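Local atomic coordinates of excretory-secretory protein 2 (Ancylostoma ceylanicum, PDB entry 3NSW), a protein that is secreted by a hookworm, adopts a netrin-like fold and probably acts as an immunomodulator of the host. Residues 23-28 with 76-81. Sequence-based numbering, arbitrary orientation.
Sequences ETVAYV and DYVLGC
Val28 lays its CG2 methyl over Tyr77 CB at 4.0 Å and Leu79 CB at 4.1 Å, on one face of two antiparallel strands in the netrin-like fold. CG2 lies between backbone N and carbonyl carbon, which brings it over the partner strand; Ala26, on the same face, meets Tyr42 and Leu45 of strand 37-45. On the other face Val25 CG1 presses against Val78 CG1 at 3.5 Å, tighter than normal van der Waals contact. Tyr27, its CG anti to the backbone N (chi1 174°), reaches along this face and presents its ring edge to Asp76, whose carboxylate plane stands 83° from the ring. A weak bond at most links Tyr27 OH to Asp76 OD2, 3.4 Å away; Asp76 OD1 is held by Thr29, while His93 stacks on the Tyr27 ring. At the far end a classic beta bulge sets Glu23 and Thr24 against Cys81, which is disulfide-bonded to Cys88. Cys81 O takes both amides: Thr24 N at 3.1 Å, nearly head-on, and Glu23 N at 2.9 Å, from 37° above the carbonyl plane. Two waters bridge from Thr24 OG1, one donating to Leu79 O at 2.9 Å, the other to Cys81 O at 3.3 Å.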
loop_
_atom_site.group_PDB
_atom_site.type_symbol
_atom_site.label_atom_id
_atom_site.label_comp_id
_atom_site.label_asym_id
_atom_site.label_seq_id
_atom_site.Cartn_x
_atom_site.Cartn_y
_atom_site.Cartn_z
ATOM N N GLU A 23 -4.861 2.787 8.171
ATOM C CA GLU A 23 -6.285 3.045 7.999
ATOM C C GLU A 23 -6.890 2.177 6.888
ATOM O O GLU A 23 -8.019 1.698 7.020
ATOM C CB GLU A 23 -6.539 4.523 7.720
ATOM C CG GLU A 23 -8.007 4.922 7.824
ATOM C CD GLU A 23 -8.653 4.497 9.138
ATOM O OE1 GLU A 23 -8.037 4.676 10.216
ATOM O OE2 GLU A 23 -9.785 3.978 9.089
ATOM N N THR A 24 -6.153 1.985 5.801
ATOM C CA THR A 24 -6.623 1.111 4.723
ATOM C C THR A 24 -5.497 0.223 4.209
ATOM O O THR A 24 -4.321 0.595 4.239
ATOM C CB THR A 24 -7.223 1.886 3.521
ATOM O OG1 THR A 24 -6.221 2.714 2.920
ATOM C CG2 THR A 24 -8.442 2.730 3.930
ATOM N N VAL A 25 -5.876 -0.950 3.732
ATOM C CA VAL A 25 -4.948 -1.844 3.057
ATOM C C VAL A 25 -5.565 -2.125 1.689
ATOM O O VAL A 25 -6.726 -2.526 1.599
ATOM C CB VAL A 25 -4.766 -3.170 3.805
ATOM C CG1 VAL A 25 -3.687 -3.991 3.127
ATOM C CG2 VAL A 25 -4.392 -2.915 5.283
ATOM N N ALA A 26 -4.770 -1.917 0.648
ATOM C CA ALA A 26 -5.256 -1.956 -0.731
ATOM C C ALA A 26 -4.441 -2.866 -1.635
ATOM O O ALA A 26 -3.268 -3.112 -1.388
ATOM C CB ALA A 26 -5.246 -0.548 -1.292
ATOM N N TYR A 27 -5.075 -3.316 -2.724
ATOM C CA TYR A 27 -4.448 -4.112 -3.777
ATOM C C TYR A 27 -4.339 -3.117 -4.915
ATOM O O TYR A 27 -5.367 -2.603 -5.378
ATOM C CB TYR A 27 -5.411 -5.258 -4.135
ATOM C CG TYR A 27 -5.032 -6.142 -5.305
ATOM C CD1 TYR A 27 -3.725 -6.200 -5.800
ATOM C CD2 TYR A 27 -5.998 -7.002 -5.869
ATOM C CE1 TYR A 27 -3.404 -7.058 -6.884
ATOM C CE2 TYR A 27 -5.685 -7.845 -6.930
ATOM C CZ TYR A 27 -4.397 -7.872 -7.425
ATOM O OH TYR A 27 -4.089 -8.721 -8.461
ATOM N N VAL A 28 -3.105 -2.791 -5.312
ATOM C CA VAL A 28 -2.848 -1.736 -6.296
ATOM C C VAL A 28 -1.887 -2.197 -7.391
ATOM O O VAL A 28 -1.142 -3.159 -7.205
ATOM C CB VAL A 28 -2.251 -0.463 -5.630
ATOM C CG1 VAL A 28 -3.201 0.102 -4.551
ATOM C CG2 VAL A 28 -0.875 -0.742 -5.033
ATOM N N ASP A 76 2.175 -5.285 -9.203
ATOM C CA ASP A 76 1.079 -5.292 -8.254
ATOM C C ASP A 76 1.626 -5.340 -6.825
ATOM O O ASP A 76 2.538 -6.109 -6.542
ATOM C CB ASP A 76 0.168 -6.487 -8.471
ATOM C CG ASP A 76 -0.639 -6.403 -9.765
ATOM O OD1 ASP A 76 -0.587 -5.371 -10.459
ATOM O OD2 ASP A 76 -1.343 -7.382 -10.062
ATOM N N TYR A 77 1.030 -4.542 -5.940
ATOM C CA TYR A 77 1.432 -4.500 -4.527
ATOM C C TYR A 77 0.246 -4.520 -3.582
ATOM O O TYR A 77 -0.860 -4.103 -3.932
ATOM C CB TYR A 77 2.216 -3.213 -4.263
ATOM C CG TYR A 77 3.517 -3.157 -5.018
ATOM C CD1 TYR A 77 4.649 -3.795 -4.525
ATOM C CD2 TYR A 77 3.607 -2.499 -6.264
ATOM C CE1 TYR A 77 5.858 -3.757 -5.225
ATOM C CE2 TYR A 77 4.811 -2.466 -6.970
ATOM C CZ TYR A 77 5.927 -3.092 -6.437
ATOM O OH TYR A 77 7.113 -3.069 -7.120
ATOM N N VAL A 78 0.480 -4.995 -2.364
ATOM C CA VAL A 78 -0.445 -4.698 -1.284
ATOM C C VAL A 78 0.128 -3.447 -0.620
ATOM O O VAL A 78 1.331 -3.385 -0.338
ATOM C CB VAL A 78 -0.527 -5.850 -0.263
ATOM C CG1 VAL A 78 -1.416 -5.458 0.911
ATOM C CG2 VAL A 78 -1.074 -7.108 -0.933
ATOM N N LEU A 79 -0.730 -2.454 -0.393
ATOM C CA LEU A 79 -0.292 -1.156 0.106
ATOM C C LEU A 79 -1.122 -0.824 1.324
ATOM O O LEU A 79 -2.341 -0.694 1.210
ATOM C CB LEU A 79 -0.527 -0.088 -0.971
ATOM C CG LEU A 79 -0.233 1.368 -0.563
ATOM C CD1 LEU A 79 1.277 1.574 -0.291
ATOM C CD2 LEU A 79 -0.750 2.352 -1.614
ATOM N N GLY A 80 -0.470 -0.706 2.485
ATOM C CA GLY A 80 -1.178 -0.389 3.733
ATOM C C GLY A 80 -0.827 1.032 4.105
ATOM O O GLY A 80 0.348 1.347 4.206
ATOM N N CYS A 81 -1.815 1.902 4.283
ATOM C CA CYS A 81 -1.495 3.321 4.535
ATOM C C CYS A 81 -2.341 3.959 5.628
ATOM O O CYS A 81 -3.503 3.635 5.776
ATOM C CB CYS A 81 -1.626 4.164 3.259
ATOM S SG CYS A 81 -0.354 3.905 1.967
HETATM O O HOH W 1 -3.971 1.688 1.334
HETATM O O HOH W 2 -5.796 5.166 4.040
#